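Local coordinates for protein N-acetylneuraminic acid (Sialic acid) synthetase (PDB 6NCS) that probably acts as an N-acylneuraminate-9-phosphate synthase of the NeuB family, a manganese-binding TIM-barrel enzyme of sialic acid biosynthesis, at residues Phe108-Leu113 with Leu137-Asp142; Pro172-His177 with Ala225-Lys230. All blocks are in the same frame, centred on the assembly; numbering follows the deposited sequence.

Contact 1: residues Phe108-Leu113 with Leu137-Asp142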
ATOM      1  N   PHE A 108      30.106   7.026   8.752  1.00 16.59           N
ATOM      2  CA  PHE A 108      29.684   8.258   9.397  1.00 17.41           C
ATOM      3  C   PHE A 108      30.689   9.377   9.211  1.00 22.64           C
ATOM      4  O   PHE A 108      30.447  10.491   9.677  1.00 19.74           O
ATOM      5  CB  PHE A 108      29.418   8.015  10.889  1.00 18.57           C
ATOM      6  CG  PHE A 108      28.121   7.292  11.154  1.00 21.96           C
ATOM      7  CD1 PHE A 108      28.002   5.937  10.906  1.00 21.48           C
ATOM      8  CD2 PHE A 108      27.013   7.981  11.631  1.00 21.33           C
ATOM      9  CE1 PHE A 108      26.798   5.271  11.137  1.00 21.53           C
ATOM     10  CE2 PHE A 108      25.806   7.317  11.864  1.00 21.17           C
ATOM     11  CZ  PHE A 108      25.704   5.968  11.613  1.00 22.29           C
ATOM     12  N   ASP A 109      31.805   9.110   8.537  1.00 20.84           N
ATOM     13  CA  ASP A 109      32.761  10.147   8.186  1.00 18.76           C
ATOM     14  C   ASP A 109      33.521   9.687   6.954  1.00 27.11           C
ATOM     15  O   ASP A 109      33.369   8.555   6.494  1.00 20.28           O
ATOM     16  CB  ASP A 109      33.706  10.475   9.355  1.00 20.40           C
ATOM     17  CG  ASP A 109      34.483   9.262   9.876  1.00 30.55           C
ATOM     18  OD1 ASP A 109      34.748   8.303   9.126  1.00 24.40           O
ATOM     19  OD2 ASP A 109      34.859   9.290  11.066  1.00 30.00           O
ATOM     20  N   VAL A 110      34.353  10.576   6.425  1.00 21.34           N
ATOM     21  CA  VAL A 110      35.054  10.311   5.171  1.00 22.68           C
ATOM     22  C   VAL A 110      36.132   9.242   5.356  1.00 19.34           C
ATOM     23  O   VAL A 110      36.282   8.384   4.473  1.00 23.89           O
ATOM     24  CB  VAL A 110      35.629  11.614   4.588  1.00 28.58           C
ATOM     25  CG1 VAL A 110      36.606  11.322   3.463  1.00 33.04           C
ATOM     26  CG2 VAL A 110      34.484  12.498   4.087  1.00 27.69           C
ATOM     27  N   PRO A 111      36.906   9.229   6.454  1.00 23.39           N
ATOM     28  CA  PRO A 111      37.875   8.128   6.617  1.00 25.10           C
ATOM     29  C   PRO A 111      37.228   6.759   6.602  1.00 23.40           C
ATOM     30  O   PRO A 111      37.777   5.828   5.998  1.00 21.45           O
ATOM     31  CB  PRO A 111      38.533   8.437   7.969  1.00 31.02           C
ATOM     32  CG  PRO A 111      38.467   9.920   8.057  1.00 27.91           C
ATOM     33  CD  PRO A 111      37.118  10.273   7.478  1.00 23.36           C
ATOM     34  N   ASN A 112      36.066   6.611   7.243  1.00 19.69           N
ATOM     35  CA  ASN A 112      35.382   5.323   7.224  1.00 21.65           C
ATOM     36  C   ASN A 112      34.826   5.007   5.840  1.00 21.20           C
ATOM     37  O   ASN A 112      34.856   3.852   5.405  1.00 19.51           O
ATOM     38  CB  ASN A 112      34.268   5.299   8.278  1.00 18.04           C
ATOM     39  CG  ASN A 112      34.771   4.862   9.640  1.00 21.94           C
ATOM     40  OD1 ASN A 112      35.005   3.672   9.874  1.00 29.35           O
ATOM     41  ND2 ASN A 112      34.959   5.817  10.542  1.00 23.17           N
ATOM     42  N   LEU A 113      34.311   6.015   5.131  1.00 16.67           N
ATOM     43  CA  LEU A 113      33.859   5.795   3.760  1.00 19.16           C
ATOM     44  C   LEU A 113      35.001   5.307   2.882  1.00 21.94           C
ATOM     45  O   LEU A 113      34.834   4.365   2.099  1.00 18.07           O
ATOM     46  CB  LEU A 113      33.253   7.083   3.193  1.00 16.55           C
ATOM     47  CG  LEU A 113      32.557   7.032   1.824  1.00 19.94           C
ATOM     48  CD1 LEU A 113      31.501   8.121   1.739  1.00 18.27           C
ATOM     49  CD2 LEU A 113      33.544   7.200   0.682  1.00 21.89           C
ATOM     50  N   LEU A 137      28.122  13.510   2.054  1.00 17.23           N
ATOM     51  CA  LEU A 137      27.334  13.236   0.854  1.00 18.29           C
ATOM     52  C   LEU A 137      28.167  13.411  -0.405  1.00 19.05           C
ATOM     53  O   LEU A 137      28.116  12.580  -1.318  1.00 17.73           O
ATOM     54  CB  LEU A 137      26.115  14.152   0.806  1.00 19.43           C
ATOM     55  CG  LEU A 137      25.096  14.007   1.922  1.00 19.11           C
ATOM     56  CD1 LEU A 137      24.079  15.133   1.816  1.00 21.42           C
ATOM     57  CD2 LEU A 137      24.413  12.649   1.817  1.00 16.78           C
ATOM     58  N   GLU A 138      28.929  14.507  -0.482  1.00 17.69           N
ATOM     59  CA  GLU A 138      29.763  14.737  -1.654  1.00 22.16           C
ATOM     60  C   GLU A 138      30.804  13.634  -1.811  1.00 19.30           C
ATOM     61  O   GLU A 138      31.123  13.228  -2.933  1.00 21.70           O
ATOM     62  CB  GLU A 138      30.431  16.114  -1.560  1.00 23.68           C
ATOM     63  CG  GLU A 138      29.478  17.264  -1.894  1.00 23.98           C
ATOM     64  CD  GLU A 138      30.116  18.635  -1.731  1.00 41.12           C
ATOM     65  OE1 GLU A 138      31.104  18.755  -0.972  1.00 43.57           O
ATOM     66  OE2 GLU A 138      29.623  19.597  -2.359  1.00 42.91           O
ATOM     67  N   ALA A 139      31.346  13.135  -0.700  1.00 20.13           N
ATOM     68  CA  ALA A 139      32.315  12.047  -0.803  1.00 16.99           C
ATOM     69  C   ALA A 139      31.644  10.761  -1.270  1.00 15.69           C
ATOM     70  O   ALA A 139      32.228   9.992  -2.043  1.00 18.24           O
ATOM     71  CB  ALA A 139      33.012  11.826   0.536  1.00 20.65           C
ATOM     72  N   ALA A 140      30.424  10.503  -0.797  1.00 15.00           N
ATOM     73  CA  ALA A 140      29.688   9.336  -1.263  1.00 14.33           C
ATOM     74  C   ALA A 140      29.369   9.442  -2.751  1.00 15.31           C
ATOM     75  O   ALA A 140      29.510   8.464  -3.496  1.00 16.19           O
ATOM     76  CB  ALA A 140      28.406   9.172  -0.450  1.00 14.09           C
ATOM     77  N   ALA A 141      28.944  10.623  -3.202  1.00 15.80           N
ATOM     78  CA  ALA A 141      28.647  10.804  -4.621  1.00 16.54           C
ATOM     79  C   ALA A 141      29.900  10.636  -5.474  1.00 18.58           C
ATOM     80  O   ALA A 141      29.842  10.045  -6.560  1.00 22.85           O
ATOM     81  CB  ALA A 141      28.017  12.178  -4.847  1.00 18.14           C
ATOM     82  N   ASP A 142      31.042  11.164  -5.010  1.00 20.70           N
ATOM     83  CA  ASP A 142      32.291  11.075  -5.763  1.00 26.54           C
ATOM     84  C   ASP A 142      32.843   9.658  -5.831  1.00 25.18           C
ATOM     85  O   ASP A 142      33.672   9.370  -6.703  1.00 20.39           O
ATOM     86  CB  ASP A 142      33.354  11.983  -5.138  1.00 31.64           C
ATOM     87  CG  ASP A 142      32.992  13.448  -5.225  1.00 57.01           C
ATOM     88  OD1 ASP A 142      32.036  13.777  -5.959  1.00 67.26           O
ATOM     89  OD2 ASP A 142      33.655  14.270  -4.551  1.00 54.04           O
TER
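Leu113 and Ala139 bury the largest areas where two neighbouring outer helices of the barrel, 110-118 and 134-143, meet, and the contact illustrates a general principle: alanines leave room for a larger side chain, here Leu113 CD1, to come against the backbone of the facing helix. The methyl of Ala139 points at the other helix and meets two aliphatic partners that come to it from directions about a right angle apart: Val110 CG2 reaches Ala139 CB at 3.9 Å, while Leu113 CD1 stands 4.2 Å from the same methyl carbon. In Val110 it is the branch anti to the carbonyl carbon that makes this touch. Leu113 goes further, with its CG anti to the backbone N (chi1 -173°), and lays CD1 against the peptide that joins Ala139 to Ala140. CD1 is 3.6 Å from Ala140 N and 3.9 Å from Ala140 CB, so the leucine rests on main chain as much as on side chain. Leu113 also touches Leu124 of strand 123-126, so this one side chain meets both the neighbouring helix and a barrel strand.

The first turn of helix 110-118 is fixed by its own N-cap. Asp109 OD1 accepts from Asn112 N at 2.9 Å, the capping bond. The side-chain amide, through Asn112 ND2, donates to the same oxygen, so one carboxylate oxygen is gripped by two N-H donors of a single residue. Just before the cap, Phe108 O accepts a hydrogen bond from Arg288 of the second subunit.

No hydrogen bond or salt bridge spans the two segments. What joins them is van der Waals contact, of methyl with methyl and of one leucine methyl with a peptide bond; the side-chain hydrogen bonds of Asp109 and Asn112 lie within the first turn of helix 110-118, not across the contact.

Contact 2: residues Pro172-His177 with Ala225-Lys230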
ATOM      1  N   PRO A 172      24.593   5.975  -8.861  1.00 14.08           N
ATOM      2  CA  PRO A 172      23.425   5.105  -8.671  1.00 14.46           C
ATOM      3  C   PRO A 172      22.876   5.365  -7.280  1.00 12.38           C
ATOM      4  O   PRO A 172      23.619   5.361  -6.294  1.00 16.10           O
ATOM      5  CB  PRO A 172      23.992   3.683  -8.814  1.00 16.22           C
ATOM      6  CG  PRO A 172      25.371   3.854  -9.371  1.00 17.43           C
ATOM      7  CD  PRO A 172      25.845   5.205  -8.901  1.00 18.31           C
ATOM      8  N   PHE A 173      21.582   5.667  -7.212  1.00 14.18           N
ATOM      9  CA  PHE A 173      21.048   6.309  -6.027  1.00 13.21           C
ATOM     10  C   PHE A 173      19.681   5.739  -5.679  1.00 13.98           C
ATOM     11  O   PHE A 173      18.829   5.552  -6.551  1.00 15.85           O
ATOM     12  CB  PHE A 173      20.959   7.824  -6.240  1.00 15.09           C
ATOM     13  CG  PHE A 173      20.457   8.567  -5.045  1.00 16.88           C
ATOM     14  CD1 PHE A 173      21.279   8.782  -3.952  1.00 18.31           C
ATOM     15  CD2 PHE A 173      19.164   9.056  -5.018  1.00 17.59           C
ATOM     16  CE1 PHE A 173      20.814   9.460  -2.837  1.00 21.83           C
ATOM     17  CE2 PHE A 173      18.686   9.736  -3.913  1.00 16.27           C
ATOM     18  CZ  PHE A 173      19.521   9.949  -2.818  1.00 19.54           C
ATOM     19  N   ILE A 174      19.491   5.477  -4.393  1.00 13.45           N
ATOM     20  CA  ILE A 174      18.254   4.955  -3.823  1.00 10.22           C
ATOM     21  C   ILE A 174      17.901   5.824  -2.623  1.00 11.50           C
ATOM     22  O   ILE A 174      18.772   6.151  -1.813  1.00 13.02           O
ATOM     23  CB  ILE A 174      18.434   3.482  -3.404  1.00 15.69           C
ATOM     24  CG1 ILE A 174      18.681   2.623  -4.643  1.00 16.52           C
ATOM     25  CG2 ILE A 174      17.255   2.973  -2.564  1.00 13.37           C
ATOM     26  CD1 ILE A 174      19.380   1.308  -4.345  1.00 18.46           C
ATOM     27  N   LEU A 175      16.623   6.186  -2.491  1.00 12.70           N
ATOM     28  CA  LEU A 175      16.173   6.998  -1.365  1.00 12.15           C
ATOM     29  C   LEU A 175      15.175   6.206  -0.528  1.00 10.40           C
ATOM     30  O   LEU A 175      14.238   5.624  -1.077  1.00 11.90           O
ATOM     31  CB  LEU A 175      15.537   8.282  -1.876  1.00 13.00           C
ATOM     32  CG  LEU A 175      15.058   9.313  -0.869  1.00 13.79           C
ATOM     33  CD1 LEU A 175      16.272   9.837  -0.100  1.00 15.53           C
ATOM     34  CD2 LEU A 175      14.376  10.465  -1.605  1.00 14.12           C
ATOM     35  N   LEU A 176      15.370   6.176   0.791  1.00 11.87           N
ATOM     36  CA  LEU A 176      14.446   5.488   1.690  1.00 12.17           C
ATOM     37  C   LEU A 176      13.646   6.502   2.503  1.00 12.29           C
ATOM     38  O   LEU A 176      14.223   7.330   3.213  1.00 11.34           O
ATOM     39  CB  LEU A 176      15.185   4.550   2.642  1.00  9.73           C
ATOM     40  CG  LEU A 176      16.139   3.525   2.029  1.00 11.09           C
ATOM     41  CD1 LEU A 176      16.766   2.658   3.150  1.00 13.92           C
ATOM     42  CD2 LEU A 176      15.416   2.669   1.013  1.00 11.58           C
ATOM     43  N   HIS A 177      12.324   6.416   2.421  1.00 11.68           N
ATOM     44  CA  HIS A 177      11.498   7.074   3.424  1.00 15.25           C
ATOM     45  C   HIS A 177      11.816   6.495   4.798  1.00 15.98           C
ATOM     46  O   HIS A 177      12.127   5.311   4.938  1.00 15.53           O
ATOM     47  CB  HIS A 177      10.006   6.905   3.108  1.00 14.30           C
ATOM     48  CG  HIS A 177       9.118   7.448   4.180  1.00 15.15           C
ATOM     49  ND1 HIS A 177       9.243   8.732   4.661  1.00 15.07           N
ATOM     50  CD2 HIS A 177       8.129   6.872   4.901  1.00 13.34           C
ATOM     51  CE1 HIS A 177       8.363   8.930   5.626  1.00 15.59           C
ATOM     52  NE2 HIS A 177       7.673   7.815   5.794  1.00 15.66           N
ATOM     53  N   ALA A 225       7.011   0.549  -1.439  1.00 11.56           N
ATOM     54  CA  ALA A 225       8.447   0.470  -1.158  1.00  9.41           C
ATOM     55  C   ALA A 225       9.124  -0.612  -1.992  1.00 15.70           C
ATOM     56  O   ALA A 225       8.621  -1.733  -2.107  1.00 15.84           O
ATOM     57  CB  ALA A 225       8.677   0.203   0.325  1.00 13.46           C
ATOM     58  N   GLU A 226      10.280  -0.275  -2.566  1.00 11.34           N
ATOM     59  CA  GLU A 226      11.064  -1.201  -3.373  0.52 11.96           C
ATOM     60  C   GLU A 226      12.291  -1.718  -2.639  1.00 12.21           C
ATOM     61  O   GLU A 226      12.974  -2.624  -3.140  1.00 11.08           O
ATOM     62  CB  GLU A 226      11.477  -0.513  -4.680  0.52 11.99           C
ATOM     63  CG  GLU A 226      10.309   0.211  -5.351  0.52 16.95           C
ATOM     64  CD  GLU A 226      10.709   0.964  -6.605  0.52 22.97           C
ATOM     65  OE1 GLU A 226      10.744   2.219  -6.573  0.52 22.67           O
ATOM     66  OE2 GLU A 226      10.994   0.296  -7.620  0.52 24.21           O
ATOM     67  N   ILE A 227      12.587  -1.155  -1.475  1.00 12.81           N
ATOM     68  CA  ILE A 227      13.667  -1.574  -0.599  1.00 10.43           C
ATOM     69  C   ILE A 227      13.098  -1.485   0.805  1.00 11.23           C
ATOM     70  O   ILE A 227      12.344  -0.554   1.103  1.00 13.18           O
ATOM     71  CB  ILE A 227      14.912  -0.665  -0.734  1.00 11.22           C
ATOM     72  CG1 ILE A 227      15.442  -0.640  -2.166  1.00 14.87           C
ATOM     73  CG2 ILE A 227      16.011  -1.104   0.237  1.00 12.32           C
ATOM     74  CD1 ILE A 227      14.815   0.466  -3.052  1.00 21.94           C
ATOM     75  N   ILE A 228      13.429  -2.451   1.658  1.00 10.83           N
ATOM     76  CA  ILE A 228      13.036  -2.415   3.063  1.00 10.44           C
ATOM     77  C   ILE A 228      14.286  -2.587   3.904  1.00 14.58           C
ATOM     78  O   ILE A 228      15.060  -3.533   3.687  1.00 14.21           O
ATOM     79  CB  ILE A 228      12.010  -3.508   3.419  1.00 12.87           C
ATOM     80  CG1 ILE A 228      10.671  -3.246   2.725  1.00 15.78           C
ATOM     81  CG2 ILE A 228      11.828  -3.588   4.935  1.00 14.01           C
ATOM     82  CD1 ILE A 228       9.890  -2.055   3.328  1.00 15.67           C
ATOM     83  N   GLU A 229      14.478  -1.686   4.867  1.00 12.31           N
ATOM     84  CA  GLU A 229      15.532  -1.808   5.861  1.00 10.70           C
ATOM     85  C   GLU A 229      14.875  -1.993   7.224  1.00 17.26           C
ATOM     86  O   GLU A 229      13.936  -1.268   7.564  1.00 15.96           O
ATOM     87  CB  GLU A 229      16.441  -0.573   5.854  1.00 14.00           C
ATOM     88  CG  GLU A 229      17.615  -0.688   6.802  1.00 14.64           C
ATOM     89  CD  GLU A 229      18.514   0.533   6.759  1.00 33.56           C
ATOM     90  OE1 GLU A 229      18.587   1.259   7.769  1.00 45.53           O
ATOM     91  OE2 GLU A 229      19.140   0.771   5.710  1.00 34.13           O
ATOM     92  N   LYS A 230      15.352  -2.970   7.988  1.00 11.61           N
ATOM     93  CA  LYS A 230      14.775  -3.289   9.290  1.00 12.25           C
ATOM     94  C   LYS A 230      15.901  -3.620  10.253  1.00 15.69           C
ATOM     95  O   LYS A 230      16.774  -4.426   9.921  1.00 12.88           O
ATOM     96  CB  LYS A 230      13.800  -4.473   9.167  1.00 15.19           C
ATOM     97  CG  LYS A 230      13.244  -5.014  10.480  1.00 15.92           C
ATOM     98  CD  LYS A 230      12.261  -4.056  11.133  1.00 14.64           C
ATOM     99  CE  LYS A 230      12.007  -4.448  12.593  1.00 15.03           C
ATOM    100  NZ  LYS A 230      11.119  -3.448  13.285  1.00 18.45           N
TER
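Inside the TIM barrel of this NeuB-family protein, strands 173-178 and 227-231 are not neighbours, since strand 205-209 runs between them, and their inward side chains meet in the barrel interior. The axes of 173-177 and 227-230 approach to 8.3 Å, with 56° between their N-to-C directions, too far apart for main-chain pairing, and no hydrogen bond crosses. Ile227 is the shared partner. Its CD1 lies 3.5 Å from Ile174 CG2, a tight methyl contact, and its CB lies 3.8 Å from Leu176 CD2, the leucine side chain crossing that of Ile227 at about a right angle. Leu176 reaches there because its CG sits anti to the carbonyl carbon (chi1 -53°), and its other methyl is directed to Glu229.

This apolar layer adjoins the metal site. The manganese ion is held by His210 and His231, and the side chain of Glu229 comes to about 4 Å from both the ion and a bound citrate, at nearest atoms. The carboxylate of Glu229 finds its main partner in Lys125, which forms a salt bridge with OE2. That same oxygen, Glu229 OE2, lies 4.0 Å from Leu176 CD1, so one methyl borders the carboxylate.

Overall arrangement
Followed from the N terminus, the chain closes contact 1 first: it leaves helix 110-118, passes through strand 123-126 and returns along helix 134-143, joining two successive outer helices over 23 intervening residues. Contact 2 opens only afterwards, from strand 173-178, and its longer excursion through helix 193-200, strand 205-209 and helix 215-222 ends at strand 227-231. The two are thus in series, neither enclosing nor crossing the other. The centres of contact 1 and contact 2 are about 19 Å apart, and the nearest atoms of contact 1 and contact 2 about 7 Å apart. Together they sample two layers of one barrel: contact 1 packs helix on helix at the periphery, and contact 2 fills the interior near the manganese ion.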